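Local coordinates for protein tudor (Drosophila melanogaster, PDB 3NTK), which probably serves piRNA-guided transposon silencing by binding methylated Piwi proteins, and is required for primordial germ cell formation, with this chain holding its last extended Tudor domain, at residues P26-M31 with A105-H110; V55-F58 with V63-R66; Q68-L73 with E79-D84. All coordinates share one frame; numbering follows the deposited sequence.

Contact 1: residues P26-M31 with A105-H110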
loop_
_atom_site.group_PDB
_atom_site.type_symbol
_atom_site.label_atom_id
_atom_site.label_comp_id
_atom_site.label_asym_id
_atom_site.label_seq_id
_atom_site.Cartn_x
_atom_site.Cartn_y
_atom_site.Cartn_z
ATOM N N PRO A 26 -10.305 10.212 1.496
ATOM C CA PRO A 26 -10.541 11.322 2.429
ATOM C C PRO A 26 -9.819 11.114 3.760
ATOM O O PRO A 26 -9.136 12.014 4.252
ATOM C CB PRO A 26 -12.060 11.316 2.596
ATOM C CG PRO A 26 -12.539 10.797 1.260
ATOM C CD PRO A 26 -11.580 9.659 1.005
ATOM N N ALA A 27 -9.980 9.926 4.336
ATOM C CA ALA A 27 -9.342 9.602 5.610
ATOM C C ALA A 27 -7.824 9.670 5.486
ATOM O O ALA A 27 -7.140 10.171 6.380
ATOM C CB ALA A 27 -9.776 8.217 6.079
ATOM N N LEU A 28 -7.294 9.176 4.371
ATOM C CA LEU A 28 -5.853 9.206 4.155
ATOM C C LEU A 28 -5.347 10.643 4.062
ATOM O O LEU A 28 -4.281 10.973 4.592
ATOM C CB LEU A 28 -5.483 8.451 2.875
ATOM C CG LEU A 28 -3.992 8.475 2.516
ATOM C CD1 LEU A 28 -3.183 7.863 3.652
ATOM C CD2 LEU A 28 -3.755 7.713 1.215
ATOM N N GLU A 29 -6.109 11.498 3.384
ATOM C CA GLU A 29 -5.719 12.896 3.237
ATOM C C GLU A 29 -5.744 13.597 4.589
ATOM O O GLU A 29 -4.929 14.485 4.850
ATOM C CB GLU A 29 -6.650 13.611 2.254
ATOM C CG GLU A 29 -6.601 13.041 0.846
ATOM C CD GLU A 29 -7.338 13.906 -0.158
ATOM O OE1 GLU A 29 -8.529 14.211 0.084
ATOM O OE2 GLU A 29 -6.726 14.277 -1.188
ATOM N N GLN A 30 -6.682 13.200 5.447
ATOM C CA GLN A 30 -6.778 13.775 6.785
ATOM C C GLN A 30 -5.562 13.306 7.579
ATOM O O GLN A 30 -4.926 14.092 8.277
ATOM C CB GLN A 30 -8.063 13.320 7.492
ATOM C CG GLN A 30 -8.138 13.773 8.953
ATOM C CD GLN A 30 -9.418 13.345 9.655
ATOM O OE1 GLN A 30 -10.518 13.727 9.255
ATOM N NE2 GLN A 30 -9.278 12.554 10.714
ATOM N N MET A 31 -5.241 12.019 7.466
ATOM C CA MET A 31 -4.085 11.462 8.167
ATOM C C MET A 31 -2.814 12.193 7.747
ATOM O O MET A 31 -2.022 12.627 8.584
ATOM C CB MET A 31 -3.937 9.971 7.853
ATOM C CG MET A 31 -2.652 9.341 8.394
ATOM S SD MET A 31 -2.486 9.508 10.186
ATOM C CE MET A 31 -3.771 8.373 10.724
ATOM N N ALA A 105 -7.040 2.472 10.662
ATOM C CA ALA A 105 -6.515 1.302 9.971
ATOM C C ALA A 105 -5.589 1.749 8.847
ATOM O O ALA A 105 -5.643 2.899 8.414
ATOM C CB ALA A 105 -7.673 0.480 9.396
ATOM N N ARG A 106 -4.737 0.840 8.379
ATOM C CA ARG A 106 -3.826 1.142 7.277
ATOM C C ARG A 106 -4.654 1.568 6.067
ATOM O O ARG A 106 -5.747 1.025 5.830
ATOM C CB ARG A 106 -2.990 -0.092 6.929
ATOM C CG ARG A 106 -3.797 -1.320 6.516
ATOM C CD ARG A 106 -2.854 -2.473 6.170
ATOM N NE ARG A 106 -2.039 -2.143 5.005
ATOM C CZ ARG A 106 -0.790 -2.550 4.810
ATOM N NH1 ARG A 106 -0.182 -3.316 5.712
ATOM N NH2 ARG A 106 -0.149 -2.186 3.708
ATOM N N TYR A 107 -4.149 2.537 5.306
ATOM C CA TYR A 107 -4.884 3.026 4.148
ATOM C C TYR A 107 -4.470 2.454 2.796
ATOM O O TYR A 107 -4.964 2.889 1.758
ATOM C CB TYR A 107 -4.885 4.557 4.125
ATOM C CG TYR A 107 -5.730 5.131 5.239
ATOM C CD1 TYR A 107 -7.068 4.763 5.378
ATOM C CD2 TYR A 107 -5.188 6.007 6.176
ATOM C CE1 TYR A 107 -7.846 5.250 6.426
ATOM C CE2 TYR A 107 -5.958 6.501 7.228
ATOM C CZ TYR A 107 -7.286 6.116 7.345
ATOM O OH TYR A 107 -8.055 6.593 8.384
ATOM N N SER A 108 -3.555 1.491 2.814
ATOM C CA SER A 108 -3.172 0.785 1.592
ATOM C C SER A 108 -3.611 -0.645 1.911
ATOM O O SER A 108 -3.577 -1.068 3.077
ATOM C CB SER A 108 -1.659 0.846 1.320
ATOM O OG SER A 108 -0.911 0.021 2.193
ATOM N N ARG A 109 -4.053 -1.380 0.900
ATOM C CA ARG A 109 -4.505 -2.747 1.120
ATOM C C ARG A 109 -3.766 -3.736 0.256
ATOM O O ARG A 109 -3.584 -3.511 -0.939
ATOM C CB ARG A 109 -5.995 -2.860 0.822
ATOM C CG ARG A 109 -6.826 -1.894 1.606
ATOM C CD ARG A 109 -8.295 -2.142 1.388
ATOM N NE ARG A 109 -9.091 -1.108 2.034
ATOM C CZ ARG A 109 -10.406 -1.176 2.191
ATOM N NH1 ARG A 109 -11.072 -2.236 1.748
ATOM N NH2 ARG A 109 -11.050 -0.181 2.782
ATOM N N HIS A 110 -3.325 -4.830 0.868
ATOM C CA HIS A 110 -2.639 -5.862 0.123
ATOM C C HIS A 110 -3.707 -6.706 -0.567
ATOM O O HIS A 110 -4.738 -7.044 0.036
ATOM C CB HIS A 110 -1.795 -6.744 1.049
ATOM C CG HIS A 110 -0.985 -7.767 0.318
ATOM N ND1 HIS A 110 -1.195 -9.123 0.460
ATOM C CD2 HIS A 110 0.003 -7.633 -0.601
ATOM C CE1 HIS A 110 -0.372 -9.779 -0.341
ATOM N NE2 HIS A 110 0.364 -8.900 -0.995
HETATM O O HOH W 1 -7.397 9.216 9.151
#

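Contact 2: residues V55-F58 with V63-R66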
loop_
_atom_site.group_PDB
_atom_site.type_symbol
_atom_site.label_atom_id
_atom_site.label_comp_id
_atom_site.label_asym_id
_atom_site.label_seq_id
_atom_site.Cartn_x
_atom_site.Cartn_y
_atom_site.Cartn_z
ATOM N N VAL A 55 6.471 6.654 13.107
ATOM C CA VAL A 55 6.471 7.597 12.004
ATOM C C VAL A 55 7.898 7.493 11.492
ATOM O O VAL A 55 8.843 7.645 12.262
ATOM C CB VAL A 55 6.188 9.034 12.490
ATOM C CG1 VAL A 55 6.312 10.012 11.336
ATOM C CG2 VAL A 55 4.790 9.110 13.087
ATOM N N ALA A 56 8.057 7.212 10.205
ATOM C CA ALA A 56 9.382 7.061 9.629
ATOM C C ALA A 56 9.527 7.858 8.341
ATOM O O ALA A 56 8.559 8.074 7.613
ATOM C CB ALA A 56 9.668 5.582 9.371
ATOM N N GLN A 57 10.747 8.292 8.058
ATOM C CA GLN A 57 10.988 9.072 6.859
ATOM C C GLN A 57 11.399 8.188 5.687
ATOM O O GLN A 57 12.262 7.326 5.817
ATOM C CB GLN A 57 12.075 10.116 7.126
ATOM C CG GLN A 57 12.347 11.022 5.945
ATOM C CD GLN A 57 13.382 12.083 6.262
ATOM O OE1 GLN A 57 14.505 11.772 6.661
ATOM N NE2 GLN A 57 13.005 13.342 6.092
ATOM N N PHE A 58 10.751 8.402 4.550
ATOM C CA PHE A 58 11.054 7.667 3.326
ATOM C C PHE A 58 12.190 8.459 2.679
ATOM O O PHE A 58 11.976 9.563 2.189
ATOM C CB PHE A 58 9.817 7.653 2.421
ATOM C CG PHE A 58 9.997 6.891 1.135
ATOM C CD1 PHE A 58 10.888 5.827 1.050
ATOM C CD2 PHE A 58 9.222 7.203 0.024
ATOM C CE1 PHE A 58 11.002 5.079 -0.130
ATOM C CE2 PHE A 58 9.326 6.462 -1.161
ATOM C CZ PHE A 58 10.216 5.400 -1.234
ATOM N N VAL A 63 9.786 12.440 3.115
ATOM C CA VAL A 63 8.518 12.728 3.781
ATOM C C VAL A 63 8.296 11.709 4.903
ATOM O O VAL A 63 8.728 10.569 4.785
ATOM C CB VAL A 63 7.342 12.623 2.783
ATOM C CG1 VAL A 63 6.019 12.845 3.503
ATOM C CG2 VAL A 63 7.519 13.638 1.661
ATOM N N PHE A 64 7.644 12.117 5.989
ATOM C CA PHE A 64 7.370 11.187 7.086
ATOM C C PHE A 64 5.999 10.525 6.907
ATOM O O PHE A 64 5.009 11.196 6.604
ATOM C CB PHE A 64 7.426 11.898 8.443
ATOM C CG PHE A 64 8.823 12.167 8.928
ATOM C CD1 PHE A 64 9.478 13.342 8.583
ATOM C CD2 PHE A 64 9.497 11.226 9.701
ATOM C CE1 PHE A 64 10.788 13.580 8.998
ATOM C CE2 PHE A 64 10.808 11.454 10.120
ATOM C CZ PHE A 64 11.452 12.636 9.766
ATOM N N TYR A 65 5.955 9.207 7.104
ATOM C CA TYR A 65 4.725 8.420 6.963
ATOM C C TYR A 65 4.564 7.445 8.132
ATOM O O TYR A 65 5.531 7.150 8.849
ATOM C CB TYR A 65 4.778 7.553 5.701
ATOM C CG TYR A 65 4.972 8.273 4.390
ATOM C CD1 TYR A 65 3.927 8.981 3.799
ATOM C CD2 TYR A 65 6.190 8.211 3.720
ATOM C CE1 TYR A 65 4.091 9.607 2.559
ATOM C CE2 TYR A 65 6.366 8.835 2.482
ATOM C CZ TYR A 65 5.314 9.527 1.910
ATOM O OH TYR A 65 5.487 10.131 0.684
ATOM N N ARG A 66 3.350 6.924 8.306
ATOM C CA ARG A 66 3.120 5.929 9.353
ATOM C C ARG A 66 3.865 4.698 8.854
ATOM O O ARG A 66 3.814 4.368 7.661
ATOM C CB ARG A 66 1.625 5.607 9.515
ATOM C CG ARG A 66 0.778 6.769 10.040
ATOM C CD ARG A 66 -0.522 6.274 10.673
ATOM N NE ARG A 66 -1.400 5.633 9.696
ATOM C CZ ARG A 66 -2.527 4.998 10.003
ATOM N NH1 ARG A 66 -2.925 4.911 11.268
ATOM N NH2 ARG A 66 -3.262 4.447 9.042
#

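Contact 3: residues Q68-L73 with E79-D84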
loop_
_atom_site.group_PDB
_atom_site.type_symbol
_atom_site.label_atom_id
_atom_site.label_comp_id
_atom_site.label_asym_id
_atom_site.label_seq_id
_atom_site.Cartn_x
_atom_site.Cartn_y
_atom_site.Cartn_z
ATOM N N GLN A 68 5.563 0.523 9.932
ATOM C CA GLN A 68 5.707 -0.615 10.819
ATOM C C GLN A 68 7.080 -1.210 10.551
ATOM O O GLN A 68 7.441 -1.483 9.403
ATOM C CB GLN A 68 4.628 -1.677 10.565
ATOM C CG GLN A 68 4.824 -2.910 11.440
ATOM C CD GLN A 68 3.706 -3.925 11.311
ATOM O OE1 GLN A 68 3.339 -4.322 10.207
ATOM N NE2 GLN A 68 3.166 -4.357 12.445
ATOM N N ILE A 69 7.855 -1.394 11.608
ATOM C CA ILE A 69 9.187 -1.959 11.469
ATOM C C ILE A 69 9.101 -3.441 11.116
ATOM O O ILE A 69 8.402 -4.211 11.779
ATOM C CB ILE A 69 9.985 -1.775 12.766
ATOM C CG1 ILE A 69 10.142 -0.278 13.051
ATOM C CG2 ILE A 69 11.341 -2.471 12.651
ATOM C CD1 ILE A 69 10.911 0.036 14.322
ATOM N N ARG A 70 9.808 -3.832 10.061
ATOM C CA ARG A 70 9.812 -5.217 9.609
ATOM C C ARG A 70 11.093 -5.946 9.989
ATOM O O ARG A 70 11.068 -7.138 10.304
ATOM C CB ARG A 70 9.614 -5.269 8.092
ATOM C CG ARG A 70 8.211 -4.890 7.648
ATOM C CD ARG A 70 7.191 -5.874 8.211
ATOM N NE ARG A 70 5.822 -5.560 7.815
ATOM C CZ ARG A 70 5.375 -5.598 6.563
ATOM N NH1 ARG A 70 6.191 -5.939 5.574
ATOM N NH2 ARG A 70 4.108 -5.301 6.302
ATOM N N LYS A 71 12.209 -5.225 9.961
ATOM C CA LYS A 71 13.506 -5.797 10.307
ATOM C C LYS A 71 14.405 -4.734 10.924
ATOM O O LYS A 71 14.476 -3.615 10.422
ATOM C CB LYS A 71 14.206 -6.345 9.062
ATOM C CG LYS A 71 13.510 -7.501 8.373
ATOM C CD LYS A 71 14.324 -7.974 7.175
ATOM C CE LYS A 71 15.716 -8.436 7.603
ATOM N NZ LYS A 71 16.578 -8.810 6.444
ATOM N N VAL A 72 15.087 -5.087 12.009
ATOM C CA VAL A 72 16.006 -4.161 12.657
ATOM C C VAL A 72 17.408 -4.487 12.142
ATOM O O VAL A 72 17.911 -5.592 12.344
ATOM C CB VAL A 72 15.976 -4.310 14.191
ATOM C CG1 VAL A 72 17.030 -3.407 14.821
ATOM C CG2 VAL A 72 14.590 -3.952 14.722
ATOM N N LEU A 73 18.026 -3.523 11.467
ATOM C CA LEU A 73 19.361 -3.705 10.904
ATOM C C LEU A 73 20.412 -2.997 11.754
ATOM O O LEU A 73 20.118 -2.518 12.849
ATOM C CB LEU A 73 19.402 -3.151 9.478
ATOM C CG LEU A 73 18.300 -3.625 8.528
ATOM C CD1 LEU A 73 18.377 -2.835 7.233
ATOM C CD2 LEU A 73 18.443 -5.117 8.268
ATOM N N GLU A 79 14.206 -1.786 8.270
ATOM C CA GLU A 79 13.451 -1.939 7.042
ATOM C C GLU A 79 12.024 -1.723 7.532
ATOM O O GLU A 79 11.575 -2.399 8.458
ATOM C CB GLU A 79 13.578 -3.348 6.464
ATOM C CG GLU A 79 12.927 -3.476 5.097
ATOM C CD GLU A 79 12.605 -4.911 4.724
ATOM O OE1 GLU A 79 13.511 -5.768 4.801
ATOM O OE2 GLU A 79 11.444 -5.181 4.348
ATOM N N VAL A 80 11.318 -0.771 6.941
ATOM C CA VAL A 80 9.959 -0.501 7.367
ATOM C C VAL A 80 8.972 -0.658 6.227
ATOM O O VAL A 80 9.348 -0.675 5.056
ATOM C CB VAL A 80 9.814 0.930 7.934
ATOM C CG1 VAL A 80 10.812 1.143 9.063
ATOM C CG2 VAL A 80 10.026 1.959 6.825
ATOM N N HIS A 81 7.706 -0.784 6.593
ATOM C CA HIS A 81 6.628 -0.898 5.631
ATOM C C HIS A 81 5.709 0.286 5.881
ATOM O O HIS A 81 5.186 0.448 6.988
ATOM C CB HIS A 81 5.851 -2.196 5.837
ATOM C CG HIS A 81 4.731 -2.382 4.865
ATOM N ND1 HIS A 81 3.418 -2.109 5.178
ATOM C CD2 HIS A 81 4.734 -2.774 3.568
ATOM C CE1 HIS A 81 2.660 -2.326 4.118
ATOM N NE2 HIS A 81 3.435 -2.731 3.127
ATOM N N PHE A 82 5.530 1.130 4.868
ATOM C CA PHE A 82 4.659 2.290 5.003
ATOM C C PHE A 82 3.232 1.803 4.791
ATOM O O PHE A 82 2.770 1.617 3.664
ATOM C CB PHE A 82 5.076 3.354 3.990
ATOM C CG PHE A 82 6.448 3.909 4.255
ATOM C CD1 PHE A 82 6.690 4.676 5.392
ATOM C CD2 PHE A 82 7.505 3.642 3.391
ATOM C CE1 PHE A 82 7.972 5.172 5.664
ATOM C CE2 PHE A 82 8.786 4.131 3.656
ATOM C CZ PHE A 82 9.017 4.897 4.795
ATOM N N ILE A 83 2.539 1.589 5.902
ATOM C CA ILE A 83 1.192 1.037 5.873
ATOM C C ILE A 83 0.143 1.747 5.030
ATOM O O ILE A 83 -0.816 1.119 4.579
ATOM C CB ILE A 83 0.637 0.874 7.298
ATOM C CG1 ILE A 83 0.478 2.241 7.968
ATOM C CG2 ILE A 83 1.570 -0.026 8.109
ATOM C CD1 ILE A 83 -0.268 2.165 9.296
ATOM N N ASP A 84 0.301 3.042 4.806
ATOM C CA ASP A 84 -0.699 3.747 4.020
ATOM C C ASP A 84 -0.348 3.820 2.538
ATOM O O ASP A 84 -1.162 4.260 1.731
ATOM C CB ASP A 84 -0.922 5.151 4.585
ATOM C CG ASP A 84 -1.377 5.119 6.037
ATOM O OD1 ASP A 84 -2.233 4.265 6.364
ATOM O OD2 ASP A 84 -0.883 5.938 6.846
#

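Contact 1: residues P26-M31 with A105-H110
Ala27 O is gripped twice. Met31 N, one turn along the helix, donates to it at 2.9 Å, and a water adds a second bond, donating at 2.9 Å. The same water lies 2.8 Å from Tyr107 OH, so that the phenol is tied to the helix backbone through a single bridging molecule. No direct hydrogen bond crosses the contact, and the remainder is apolar packing in which one ring does nearly all the work. With CG beside its backbone N and anti to the carbonyl carbon (chi1 -70°), Tyr107 lays one face of its ring against the helix, where backbone atoms around Ala27 C and Leu28 CA cover it. At the phenol end Ala27 CB comes within 3.3 Å of Tyr107 OH. At the root of the ring the Leu28 side chain runs past in the opposite direction, its CD1 3.7 Å from Tyr107 CD2, while Met31 CB approaches the CE2 corner obliquely. The other face is occupied too: Ala105 O stands 3.6 Å above the plane, over the centre of the Tyr107 ring. Replacing Tyr107 by an alanine would probably leave the helix face at Ala27 and Leu28 without its cover and the water without its phenol partner. Beyond the ring, Arg106 NE donates in its guanidinium plane to Ser108 O at 2.7 Å, bridging residues 106 and 108 of the loop. The segment 105-110 then enters strand 109-113, which pairs with strand 16-21. The arrangement illustrates how an extended Tudor domain is assembled: a long helix and a returning linker, packed on each other, run between the Tudor core and the OB-fold part.

Contact 2: residues V55-F58 with V63-R66
The Phe64 ring carries Gln57 on one face: Gln57 CB sits 3.7 Å from the ring centroid, a CH-pi contact, and the extended amide beyond it lies stacked on the same ring with planes 24° apart. Val55 CG1 meets Phe64 CB at 3.6 Å, the two side chains crossing at about a right angle. The Tyr65 ring, on the other side of the sheet, has Val63 CG1 over one face and Phe58 CB at its edge, 3.6 Å from CE2. With CG anti to the backbone N (chi1 -179°), the Phe58 ring leads away from the contact, leaving CB at the Tyr65 edge. Between the two layers runs an antiparallel hairpin ladder. Ala56 and Tyr65 form a hydrogen-bonded pair, Ala56 N to Tyr65 O and Tyr65 N to Ala56 O both at 2.9 Å, and Phe58 N adds a bond to Val63 O. Two polar ends find partners just outside the segments: Gln57 NE2 donates to Glu62 O, and Tyr65 OH hydrogen-bonds to Asp61. Phe58 and Tyr65 also meet Phe82, and Tyr65 meets Phe85, a gathering of rings consistent with the aromatic cage in which Tudor domains hold methylated arginine through cation-pi contacts.

Contact 3: residues Q68-L73 with E79-D84
A classic beta bulge interrupts the hairpin of strands 63-72 and 78-82, with Arg70 and Lys71 both facing Glu79. Glu79 O accepts from two donors, Arg70 N at 2.8 Å and, on a lone pair in the carbonyl plane, Lys71 N at 3.3 Å; the register shifts by one residue here. Lys71 O takes Glu79 N in return, and on the other side of the bulge Gln68 and His81 exchange a regular pair of backbone bonds. The guanidinium of Arg70 lies flat on the His81 ring, centres 4.2 Å apart and planes 12° apart, and covers His81 CB as well, 3.5 Å from Arg70 CZ. A bend at chi2 (-62°) folds the arginine chain back alongside the histidine. Glu79 points the same way from the sheet; its OE1 touches Lys71 CD at 3.3 Å, the opposite charges standing near without direct contact, while Asn88 holds OE2. Ile69 and Val80 turn to the reverse face, where their CG1 atoms approach to 4.3 Å. Strand 87-95 continues the sheet beyond Val80, which bonds to Ala89, and at the far end Asp84 lies against Leu28 and Met31 of helix 25-38.

Contacts 2 and 3 share strand 63-72 and lie about 10 Å apart between centres, in series along the chain; contact 1 closes a loop that holds both, its centre about 14 Å and 17 Å from theirs. Arg66 joins all three: its NH2 forms a salt bridge with Asp84 OD1 at 2.9 Å and probably a hydrogen bond with Ala105 O, also at 2.9 Å. Asp84 OD1 in turn probably accepts from Tyr107 N at 2.8 Å. The rings that probably form the methylarginine pocket come from contacts 2 and 3 jointly, Phe82 CD1 packing on Tyr65 CB at 3.5 Å. Contact 1 thus ties the helix and linker to the sheet that bears these rings.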